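Local coordinates for protein internalin (Listeria monocytogenes serotype 4b, PDB 4FMZ) that is a leucine-rich-repeat protein of the internalin family that probably takes part in adhesion to and invasion of host cells, at residues Y135-A141 / L157-T163; N92-N98 / E114-D120; N301-I307 / I323-L329. All blocks are in the same frame, centred on the assembly; numbering follows the deposited sequence.

Contact 1 (Y135-A141 / L157-T163)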
loop_
_atom_site.group_PDB
_atom_site.type_symbol
_atom_site.label_atom_id
_atom_site.label_comp_id
_atom_site.label_asym_id
_atom_site.label_seq_id
_atom_site.Cartn_x
_atom_site.Cartn_y
_atom_site.Cartn_z
ATOM N N TYR A 135 9.872 10.175 -0.985
ATOM C CA TYR A 135 8.754 10.304 -1.918
ATOM C C TYR A 135 7.844 9.077 -1.820
ATOM O O TYR A 135 6.627 9.222 -1.878
ATOM C CB TYR A 135 9.284 10.484 -3.349
ATOM C CG TYR A 135 8.218 10.539 -4.422
ATOM C CD1 TYR A 135 7.622 11.744 -4.775
ATOM C CD2 TYR A 135 7.883 9.406 -5.161
ATOM C CE1 TYR A 135 6.687 11.814 -5.807
ATOM C CE2 TYR A 135 6.931 9.460 -6.178
ATOM C CZ TYR A 135 6.337 10.670 -6.498
ATOM O OH TYR A 135 5.413 10.761 -7.509
ATOM N N SER A 136 8.425 7.877 -1.683
ATOM C CA SER A 136 7.664 6.637 -1.578
ATOM C C SER A 136 8.280 5.733 -0.516
ATOM O O SER A 136 9.460 5.398 -0.599
ATOM C CB SER A 136 7.613 5.928 -2.926
ATOM O OG SER A 136 6.884 4.718 -2.810
ATOM N N LEU A 137 7.479 5.357 0.486
ATOM C CA LEU A 137 7.942 4.532 1.584
ATOM C C LEU A 137 7.040 3.332 1.791
ATOM O O LEU A 137 5.824 3.471 1.821
ATOM C CB LEU A 137 8.017 5.376 2.867
ATOM C CG LEU A 137 8.519 4.684 4.145
ATOM C CD1 LEU A 137 10.005 4.287 4.028
ATOM C CD2 LEU A 137 8.296 5.590 5.351
ATOM N N ASN A 138 7.640 2.154 1.948
ATOM C CA ASN A 138 6.892 0.922 2.184
ATOM C C ASN A 138 7.373 0.253 3.475
ATOM O O ASN A 138 8.474 -0.318 3.515
ATOM C CB ASN A 138 7.007 -0.050 0.989
ATOM C CG ASN A 138 6.116 -1.267 1.115
ATOM O OD1 ASN A 138 5.466 -1.491 2.141
ATOM N ND2 ASN A 138 6.092 -2.109 0.085
ATOM N N LEU A 139 6.532 0.307 4.512
ATOM C CA LEU A 139 6.790 -0.310 5.824
ATOM C C LEU A 139 5.822 -1.494 6.080
ATOM O O LEU A 139 5.674 -1.963 7.221
ATOM C CB LEU A 139 6.662 0.739 6.948
ATOM C CG LEU A 139 7.721 1.864 6.947
ATOM C CD1 LEU A 139 7.418 2.883 8.036
ATOM C CD2 LEU A 139 9.124 1.311 7.122
ATOM N N GLY A 140 5.206 -1.972 5.005
ATOM C CA GLY A 140 4.240 -3.059 5.046
ATOM C C GLY A 140 4.730 -4.335 5.698
ATOM O O GLY A 140 5.867 -4.742 5.484
ATOM N N ALA A 141 3.868 -4.970 6.503
ATOM C CA ALA A 141 4.100 -6.254 7.181
ATOM C C ALA A 141 5.337 -6.269 8.130
ATOM O O ALA A 141 6.020 -7.287 8.265
ATOM C CB ALA A 141 4.184 -7.393 6.171
ATOM N N LEU A 157 6.407 13.333 1.002
ATOM C CA LEU A 157 5.972 11.942 0.797
ATOM C C LEU A 157 4.661 11.863 0.021
ATOM O O LEU A 157 3.660 12.459 0.432
ATOM C CB LEU A 157 5.845 11.184 2.133
ATOM C CG LEU A 157 5.758 9.640 2.037
ATOM C CD1 LEU A 157 7.100 9.025 1.657
ATOM C CD2 LEU A 157 5.329 9.052 3.342
ATOM N N ASN A 158 4.687 11.117 -1.103
ATOM C CA ASN A 158 3.536 10.929 -1.996
ATOM C C ASN A 158 2.910 9.545 -1.868
ATOM O O ASN A 158 1.728 9.384 -2.183
ATOM C CB ASN A 158 3.949 11.150 -3.454
ATOM C CG ASN A 158 4.028 12.595 -3.883
ATOM O OD1 ASN A 158 3.491 12.982 -4.928
ATOM N ND2 ASN A 158 4.742 13.417 -3.124
ATOM N N TYR A 159 3.700 8.533 -1.458
ATOM C CA TYR A 159 3.218 7.152 -1.337
ATOM C C TYR A 159 3.657 6.546 -0.017
ATOM O O TYR A 159 4.836 6.615 0.321
ATOM C CB TYR A 159 3.721 6.298 -2.515
ATOM C CG TYR A 159 3.252 6.807 -3.859
ATOM C CD1 TYR A 159 3.989 7.751 -4.564
ATOM C CD2 TYR A 159 2.077 6.332 -4.434
ATOM C CE1 TYR A 159 3.542 8.255 -5.783
ATOM C CE2 TYR A 159 1.634 6.805 -5.668
ATOM C CZ TYR A 159 2.372 7.762 -6.338
ATOM O OH TYR A 159 1.927 8.227 -7.546
ATOM N N LEU A 160 2.701 5.981 0.746
ATOM C CA LEU A 160 2.994 5.351 2.031
ATOM C C LEU A 160 2.181 4.079 2.258
ATOM O O LEU A 160 0.956 4.104 2.136
ATOM C CB LEU A 160 2.744 6.318 3.196
ATOM C CG LEU A 160 3.003 5.784 4.627
ATOM C CD1 LEU A 160 4.481 5.349 4.824
ATOM C CD2 LEU A 160 2.578 6.809 5.671
ATOM N N THR A 161 2.872 2.994 2.669
ATOM C CA THR A 161 2.252 1.717 3.043
ATOM C C THR A 161 2.730 1.314 4.437
ATOM O O THR A 161 3.931 1.154 4.651
ATOM C CB THR A 161 2.578 0.616 2.020
ATOM O OG1 THR A 161 2.157 1.039 0.726
ATOM C CG2 THR A 161 1.933 -0.743 2.379
ATOM N N VAL A 162 1.789 1.158 5.374
ATOM C CA VAL A 162 2.049 0.666 6.734
ATOM C C VAL A 162 0.945 -0.357 6.982
ATOM O O VAL A 162 -0.212 0.030 7.102
ATOM C CB VAL A 162 2.130 1.753 7.846
ATOM C CG1 VAL A 162 2.455 1.115 9.199
ATOM C CG2 VAL A 162 3.149 2.846 7.513
ATOM N N THR A 163 1.270 -1.649 6.952
ATOM C CA THR A 163 0.245 -2.691 7.101
ATOM C C THR A 163 0.629 -3.790 8.072
ATOM O O THR A 163 1.813 -3.984 8.346
ATOM C CB THR A 163 -0.052 -3.359 5.732
ATOM O OG1 THR A 163 1.139 -3.989 5.257
ATOM C CG2 THR A 163 -0.600 -2.380 4.680
#
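The side chains of Y135 and Y159 run alongside each other in the same direction where strands 136-138 and 159-161 begin, Y135 just ahead of the first. These are successive strands of the leucine-rich-repeat solenoid. They run nearly parallel, their short axes 4.8 Å apart at closest. The two tyrosine rings meet obliquely, with planes 57° apart and Y135 CE2 3.6 Å from Y159 CE1. N158 lies over one face of the Y135 ring. Its CB makes a CH-pi contact 3.9 Å from the centroid of that ring, and its amide plane is turned 25° from the ring. N158 ND2 is hydrogen-bonded to G156 O. The CB of Y135 points away from 157-163, but CG anti to the backbone N (chi1 176°) brings the ring back to N158 and Y159. In the backbone, Y135 O takes two bonds, from N158 N and Y159 N. L137 N to Y159 O, T161 N to L137 O and L139 N to T161 O continue the parallel pairing. On the leucine side, L137 and L160 lie next to each other, with L137 CD2 3.9 Å from L160 CD1. This leucine side is the buried core of the solenoid. On the other side, N138 stands beside T161, with OD1 3.6 Å from T161 CB. The same OD1 accepts from G140 N at 2.9 Å, which closes an Asx turn.

Contact 2 (N92-N98 / E114-D120)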
loop_
_atom_site.group_PDB
_atom_site.type_symbol
_atom_site.label_atom_id
_atom_site.label_comp_id
_atom_site.label_asym_id
_atom_site.label_seq_id
_atom_site.Cartn_x
_atom_site.Cartn_y
_atom_site.Cartn_z
ATOM N N ASN A 92 17.316 5.106 -4.342
ATOM C CA ASN A 92 16.368 3.987 -4.372
ATOM C C ASN A 92 16.948 2.784 -3.650
ATOM O O ASN A 92 17.988 2.262 -4.056
ATOM C CB ASN A 92 15.988 3.613 -5.815
ATOM C CG ASN A 92 15.431 4.759 -6.628
ATOM O OD1 ASN A 92 16.061 5.806 -6.813
ATOM N ND2 ASN A 92 14.238 4.577 -7.156
ATOM N N LEU A 93 16.290 2.356 -2.568
ATOM C CA LEU A 93 16.753 1.224 -1.770
ATOM C C LEU A 93 15.592 0.272 -1.490
ATOM O O LEU A 93 14.639 0.648 -0.793
ATOM C CB LEU A 93 17.395 1.745 -0.463
ATOM C CG LEU A 93 17.916 0.724 0.550
ATOM C CD1 LEU A 93 18.948 -0.221 -0.076
ATOM C CD2 LEU A 93 18.545 1.440 1.725
ATOM N N TYR A 94 15.676 -0.956 -2.038
ATOM C CA TYR A 94 14.639 -1.990 -1.908
ATOM C C TYR A 94 15.207 -3.156 -1.123
ATOM O O TYR A 94 15.998 -3.926 -1.654
ATOM C CB TYR A 94 14.144 -2.420 -3.303
ATOM C CG TYR A 94 13.790 -1.231 -4.178
ATOM C CD1 TYR A 94 12.674 -0.431 -3.894
ATOM C CD2 TYR A 94 14.614 -0.846 -5.230
ATOM C CE1 TYR A 94 12.357 0.683 -4.676
ATOM C CE2 TYR A 94 14.302 0.264 -6.025
ATOM C CZ TYR A 94 13.169 1.027 -5.744
ATOM O OH TYR A 94 12.831 2.129 -6.509
ATOM N N ILE A 95 14.890 -3.224 0.173
ATOM C CA ILE A 95 15.446 -4.265 1.037
ATOM C C ILE A 95 14.355 -4.979 1.811
ATOM O O ILE A 95 14.594 -5.446 2.927
ATOM C CB ILE A 95 16.581 -3.750 1.972
ATOM C CG1 ILE A 95 16.251 -2.373 2.588
ATOM C CG2 ILE A 95 17.910 -3.738 1.228
ATOM C CD1 ILE A 95 17.286 -1.846 3.646
ATOM N N GLY A 96 13.184 -5.102 1.184
ATOM C CA GLY A 96 12.055 -5.839 1.737
ATOM C C GLY A 96 12.295 -7.340 1.643
ATOM O O GLY A 96 13.200 -7.780 0.934
ATOM N N THR A 97 11.471 -8.138 2.338
ATOM C CA THR A 97 11.508 -9.616 2.414
ATOM C C THR A 97 12.934 -10.115 2.804
ATOM O O THR A 97 13.522 -10.980 2.154
ATOM C CB THR A 97 10.920 -10.312 1.151
ATOM O OG1 THR A 97 11.455 -9.738 -0.034
ATOM C CG2 THR A 97 9.408 -10.228 1.085
ATOM N N ASN A 98 13.477 -9.536 3.870
ATOM C CA ASN A 98 14.766 -9.914 4.453
ATOM C C ASN A 98 14.524 -10.149 5.949
ATOM O O ASN A 98 13.368 -10.338 6.347
ATOM C CB ASN A 98 15.830 -8.838 4.175
ATOM C CG ASN A 98 16.472 -8.987 2.826
ATOM O OD1 ASN A 98 17.247 -9.903 2.602
ATOM N ND2 ASN A 98 16.153 -8.108 1.890
ATOM N N GLU A 114 13.050 6.659 -2.532
ATOM C CA GLU A 114 12.234 5.445 -2.474
ATOM C C GLU A 114 12.900 4.413 -1.568
ATOM O O GLU A 114 14.064 4.048 -1.786
ATOM C CB GLU A 114 11.997 4.862 -3.876
ATOM C CG GLU A 114 11.229 5.774 -4.813
ATOM C CD GLU A 114 10.583 5.098 -6.006
ATOM O OE1 GLU A 114 10.351 3.867 -5.951
ATOM O OE2 GLU A 114 10.306 5.809 -7.002
ATOM N N LEU A 115 12.176 3.977 -0.534
ATOM C CA LEU A 115 12.694 3.015 0.434
ATOM C C LEU A 115 11.645 1.972 0.793
ATOM O O LEU A 115 10.599 2.327 1.344
ATOM C CB LEU A 115 13.183 3.761 1.693
ATOM C CG LEU A 115 13.604 2.920 2.907
ATOM C CD1 LEU A 115 14.897 2.113 2.631
ATOM C CD2 LEU A 115 13.786 3.809 4.098
ATOM N N TYR A 116 11.910 0.680 0.455
ATOM C CA TYR A 116 10.981 -0.418 0.792
ATOM C C TYR A 116 11.634 -1.312 1.825
ATOM O O TYR A 116 12.746 -1.808 1.622
ATOM C CB TYR A 116 10.528 -1.265 -0.421
ATOM C CG TYR A 116 9.891 -0.543 -1.592
ATOM C CD1 TYR A 116 9.514 0.794 -1.496
ATOM C CD2 TYR A 116 9.656 -1.200 -2.793
ATOM C CE1 TYR A 116 8.966 1.471 -2.585
ATOM C CE2 TYR A 116 9.104 -0.536 -3.887
ATOM C CZ TYR A 116 8.757 0.800 -3.775
ATOM O OH TYR A 116 8.261 1.482 -4.855
ATOM N N LEU A 117 10.942 -1.479 2.941
ATOM C CA LEU A 117 11.353 -2.277 4.090
ATOM C C LEU A 117 10.247 -3.258 4.443
ATOM O O LEU A 117 10.150 -3.715 5.587
ATOM C CB LEU A 117 11.637 -1.330 5.270
ATOM C CG LEU A 117 12.882 -0.455 5.147
ATOM C CD1 LEU A 117 12.806 0.709 6.104
ATOM C CD2 LEU A 117 14.139 -1.265 5.388
ATOM N N ASN A 118 9.401 -3.567 3.456
ATOM C CA ASN A 118 8.254 -4.464 3.621
ATOM C C ASN A 118 8.684 -5.879 3.974
ATOM O O ASN A 118 9.674 -6.381 3.444
ATOM C CB ASN A 118 7.381 -4.494 2.357
ATOM C CG ASN A 118 8.145 -4.909 1.118
ATOM O OD1 ASN A 118 9.032 -4.201 0.641
ATOM N ND2 ASN A 118 7.874 -6.094 0.612
ATOM N N GLU A 119 7.930 -6.513 4.883
ATOM C CA GLU A 119 8.146 -7.886 5.344
ATOM C C GLU A 119 9.532 -8.082 6.015
ATOM O O GLU A 119 10.128 -9.153 5.921
ATOM C CB GLU A 119 7.910 -8.916 4.214
ATOM C CG GLU A 119 6.452 -8.972 3.786
ATOM C CD GLU A 119 6.162 -9.682 2.479
ATOM O OE1 GLU A 119 6.108 -10.934 2.489
ATOM O OE2 GLU A 119 5.944 -8.989 1.458
ATOM N N ASP A 120 10.009 -7.053 6.720
ATOM C CA ASP A 120 11.208 -7.137 7.537
ATOM C C ASP A 120 10.717 -7.268 8.987
ATOM O O ASP A 120 9.540 -7.579 9.175
ATOM C CB ASP A 120 12.118 -5.913 7.290
ATOM C CG ASP A 120 13.004 -6.068 6.062
ATOM O OD1 ASP A 120 13.587 -7.144 5.889
ATOM O OD2 ASP A 120 13.133 -5.098 5.296
HETATM O O HOH W 1 11.518 -4.367 -1.197
HETATM O O HOH W 2 9.912 -7.755 -1.013
HETATM O O HOH W 3 10.931 -11.572 6.160
#
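This is a parallel strand pair of the leucine-rich-repeat solenoid, strands 92-94 and 114-116, with the loops that follow them. Y94 points an edge at the face of Y116 in an edge-to-face stack. Y94 CD1 lies 3.3 Å from Y116 CD2, and the planes are 62° apart. Y70 makes a further edge-to-face pair with Y94. At the far end of its ring, Y94 OH donates to E114 OE1 at 3.1 Å, from above the carboxylate plane. N92 ND2 donates to the same hydroxyl at 2.9 Å, nearly straight (174°) and in its own amide plane. On the buried side L93 CD2 meets L115 CD1, and I95 CD1 meets L117 CD2 at 3.6 Å. The loops are joined by T97 N to N118 O at 2.7 Å, N118 lying in the type II turn L117-D120. One water links G96 N to N118 OD1, and a second links T97 OG1 to N118 ND2. T97 CG2 rests against the carboxylate carbon of E119, 3.6 Å from CD. The Y94 hydroxyl thus receives one bond and gives one, which would restrict the rotation of its O-H. The hydrogen bond it donates would be expected to stabilise E114 as a charged carboxylate.

Contact 3 (N301-I307 / I323-L329)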
loop_
_atom_site.group_PDB
_atom_site.type_symbol
_atom_site.label_atom_id
_atom_site.label_comp_id
_atom_site.label_asym_id
_atom_site.label_seq_id
_atom_site.Cartn_x
_atom_site.Cartn_y
_atom_site.Cartn_z
ATOM N N ASN A 301 -37.730 -8.405 -2.566
ATOM C CA ASN A 301 -38.244 -8.380 -3.939
ATOM C C ASN A 301 -38.517 -6.972 -4.465
ATOM O O ASN A 301 -38.279 -6.726 -5.643
ATOM C CB ASN A 301 -39.502 -9.233 -4.029
ATOM C CG ASN A 301 -39.211 -10.692 -3.757
ATOM O OD1 ASN A 301 -38.066 -11.159 -3.855
ATOM N ND2 ASN A 301 -40.241 -11.451 -3.417
ATOM N N GLU A 302 -39.002 -6.056 -3.600
ATOM C CA GLU A 302 -39.319 -4.672 -3.955
ATOM C C GLU A 302 -38.067 -3.850 -4.308
ATOM O O GLU A 302 -38.196 -2.747 -4.844
ATOM C CB GLU A 302 -40.092 -3.982 -2.807
ATOM C CG GLU A 302 -39.268 -3.696 -1.551
ATOM C CD GLU A 302 -39.004 -4.827 -0.572
ATOM O OE1 GLU A 302 -39.379 -5.992 -0.853
ATOM O OE2 GLU A 302 -38.414 -4.537 0.493
ATOM N N ASP A 303 -36.866 -4.365 -4.006
ATOM C CA ASP A 303 -35.631 -3.633 -4.266
ATOM C C ASP A 303 -34.984 -4.022 -5.564
ATOM O O ASP A 303 -33.929 -3.476 -5.896
ATOM C CB ASP A 303 -34.633 -3.906 -3.120
ATOM C CG ASP A 303 -35.187 -3.607 -1.742
ATOM O OD1 ASP A 303 -35.692 -2.474 -1.531
ATOM O OD2 ASP A 303 -35.121 -4.500 -0.876
HETATM N N MSE A 304 -35.579 -4.972 -6.295
HETATM C CA MSE A 304 -34.965 -5.502 -7.500
HETATM C C MSE A 304 -35.151 -4.628 -8.735
HETATM O O MSE A 304 -34.245 -4.576 -9.582
HETATM C CB MSE A 304 -35.468 -6.913 -7.754
HETATM C CG MSE A 304 -34.347 -7.865 -8.014
HETATM SE SE MSE A 304 -33.157 -8.448 -6.540
HETATM C CE MSE A 304 -32.947 -6.927 -5.380
ATOM N N GLU A 305 -36.278 -3.922 -8.822
ATOM C CA GLU A 305 -36.601 -3.036 -9.949
ATOM C C GLU A 305 -35.507 -1.989 -10.193
ATOM O O GLU A 305 -35.154 -1.748 -11.349
ATOM C CB GLU A 305 -37.956 -2.345 -9.706
ATOM C CG GLU A 305 -38.624 -1.822 -10.967
ATOM C CD GLU A 305 -39.899 -1.039 -10.719
ATOM O OE1 GLU A 305 -40.924 -1.659 -10.350
ATOM O OE2 GLU A 305 -39.876 0.200 -10.901
ATOM N N VAL A 306 -34.959 -1.386 -9.116
ATOM C CA VAL A 306 -33.909 -0.367 -9.236
ATOM C C VAL A 306 -32.607 -1.015 -9.791
ATOM O O VAL A 306 -31.970 -0.421 -10.670
ATOM C CB VAL A 306 -33.679 0.460 -7.928
ATOM C CG1 VAL A 306 -33.227 -0.404 -6.753
ATOM C CG2 VAL A 306 -32.693 1.600 -8.166
ATOM N N ILE A 307 -32.259 -2.242 -9.340
ATOM C CA ILE A 307 -31.040 -2.919 -9.826
ATOM C C ILE A 307 -31.180 -3.254 -11.315
ATOM O O ILE A 307 -30.211 -3.124 -12.053
ATOM C CB ILE A 307 -30.640 -4.170 -8.993
ATOM C CG1 ILE A 307 -30.489 -3.809 -7.503
ATOM C CG2 ILE A 307 -29.332 -4.767 -9.526
ATOM C CD1 ILE A 307 -30.206 -4.960 -6.573
ATOM N N ILE A 323 -34.504 -12.286 -1.071
ATOM C CA ILE A 323 -35.056 -12.198 -2.428
ATOM C C ILE A 323 -35.531 -13.558 -2.898
ATOM O O ILE A 323 -34.785 -14.535 -2.802
ATOM C CB ILE A 323 -34.014 -11.584 -3.400
ATOM C CG1 ILE A 323 -33.514 -10.224 -2.880
ATOM C CG2 ILE A 323 -34.544 -11.466 -4.843
ATOM C CD1 ILE A 323 -32.024 -9.954 -3.261
ATOM N N THR A 324 -36.763 -13.609 -3.439
ATOM C CA THR A 324 -37.343 -14.842 -3.978
ATOM C C THR A 324 -37.724 -14.671 -5.461
ATOM O O THR A 324 -38.001 -15.665 -6.142
ATOM C CB THR A 324 -38.555 -15.290 -3.148
ATOM O OG1 THR A 324 -39.554 -14.261 -3.155
ATOM C CG2 THR A 324 -38.177 -15.690 -1.722
ATOM N N ASP A 325 -37.728 -13.417 -5.953
ATOM C CA ASP A 325 -38.100 -13.100 -7.327
ATOM C C ASP A 325 -37.068 -12.161 -7.917
ATOM O O ASP A 325 -36.966 -10.990 -7.524
ATOM C CB ASP A 325 -39.526 -12.492 -7.381
ATOM C CG ASP A 325 -40.082 -12.183 -8.770
ATOM O OD1 ASP A 325 -39.374 -12.450 -9.777
ATOM O OD2 ASP A 325 -41.230 -11.688 -8.851
ATOM N N ILE A 326 -36.285 -12.696 -8.856
ATOM C CA ILE A 326 -35.238 -11.942 -9.532
ATOM C C ILE A 326 -35.671 -11.539 -10.965
ATOM O O ILE A 326 -34.821 -11.092 -11.734
ATOM C CB ILE A 326 -33.901 -12.740 -9.547
ATOM C CG1 ILE A 326 -34.055 -14.118 -10.254
ATOM C CG2 ILE A 326 -33.316 -12.882 -8.128
ATOM C CD1 ILE A 326 -32.758 -14.716 -10.837
ATOM N N ARG A 327 -36.971 -11.684 -11.324
ATOM C CA ARG A 327 -37.443 -11.339 -12.676
ATOM C C ARG A 327 -37.109 -9.874 -13.074
ATOM O O ARG A 327 -36.662 -9.717 -14.207
ATOM C CB ARG A 327 -38.921 -11.627 -12.876
ATOM C CG ARG A 327 -39.195 -13.119 -13.087
ATOM C CD ARG A 327 -40.674 -13.438 -13.144
ATOM N NE ARG A 327 -41.344 -13.225 -11.857
ATOM C CZ ARG A 327 -42.642 -13.422 -11.656
ATOM N NH1 ARG A 327 -43.417 -13.841 -12.647
ATOM N NH2 ARG A 327 -43.175 -13.200 -10.460
ATOM N N PRO A 328 -37.168 -8.825 -12.196
ATOM C CA PRO A 328 -36.754 -7.472 -12.642
ATOM C C PRO A 328 -35.270 -7.367 -13.069
ATOM O O PRO A 328 -34.909 -6.387 -13.729
ATOM C CB PRO A 328 -37.037 -6.592 -11.415
ATOM C CG PRO A 328 -38.075 -7.327 -10.650
ATOM C CD PRO A 328 -37.685 -8.773 -10.813
ATOM N N LEU A 329 -34.424 -8.377 -12.737
ATOM C CA LEU A 329 -32.992 -8.385 -13.101
ATOM C C LEU A 329 -32.736 -8.973 -14.490
ATOM O O LEU A 329 -31.582 -9.013 -14.923
ATOM C CB LEU A 329 -32.149 -9.165 -12.075
ATOM C CG LEU A 329 -32.286 -8.811 -10.605
ATOM C CD1 LEU A 329 -31.464 -9.750 -9.747
ATOM C CD2 LEU A 329 -31.874 -7.371 -10.347
HETATM O O HOH W 4 -38.537 -8.842 -7.553
#
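N301 sets its CG anti to its own carbonyl carbon (chi1 -64°), and this swings the amide across to the 323-325 backbone. There it crosses T324 and makes three bonds. OD1 takes T324 N at 2.8 Å, in the carbonyl plane and on a lone pair. The same OD1 takes D325 N at 3.1 Å, this time from above the plane. ND2 donates to T324 OG1 at 2.9 Å, in the amide plane and nearly straight (168°). Both ends of the amide are therefore used, which settles its flip. A water adds a bridge from N301 O to D325 O. The side chain of the selenomethionine M304 folds back along its length. In the one conformer described, its SE meets I323 tip to tip, 3.7 Å from I323 CG2, and its CG lies against L329; both contacts are less certain. M304 CB touches P328 CG at 3.9 Å. L329 CD2 also reaches I307 CB at 3.7 Å. R327 forms a salt bridge with the D325 carboxylate, NE bonding to OD1 and NH2 to OD2, and R327 N bonds to D325 OD1 in an Asx turn. In the leucine-rich-repeat fold, this contact joins the 3-10 segment 301-303 and the weakly bonded helix after it to the loop between strands 315-317 and 337-338. L318, just past strand 315-317, packs on M304, I307 and L329 together.

How the contacts relate
From the N terminus, contact 2 comes first and closes the loop between 98 and 114. Contact 1 follows and closes the loop between 141 and 157. Contact 3 closes the loop from 307 to 323, which holds strand 315-317. The three are in series, and none nests or crosses. Contacts 1 and 2 are 10 Å apart between centres and touch through neighbouring strands 114-116 and 136-138. N138 O to L117 N and G140 O to E119 N are probable hydrogen bonds between them. Contact 3 lies near the C-terminal end, with nearest atoms about 32 Å from contact 1. It ties helix 304-308 and the 3-10 segment before it to the loop after strand 315-317, whereas contacts 1 and 2 pair strands.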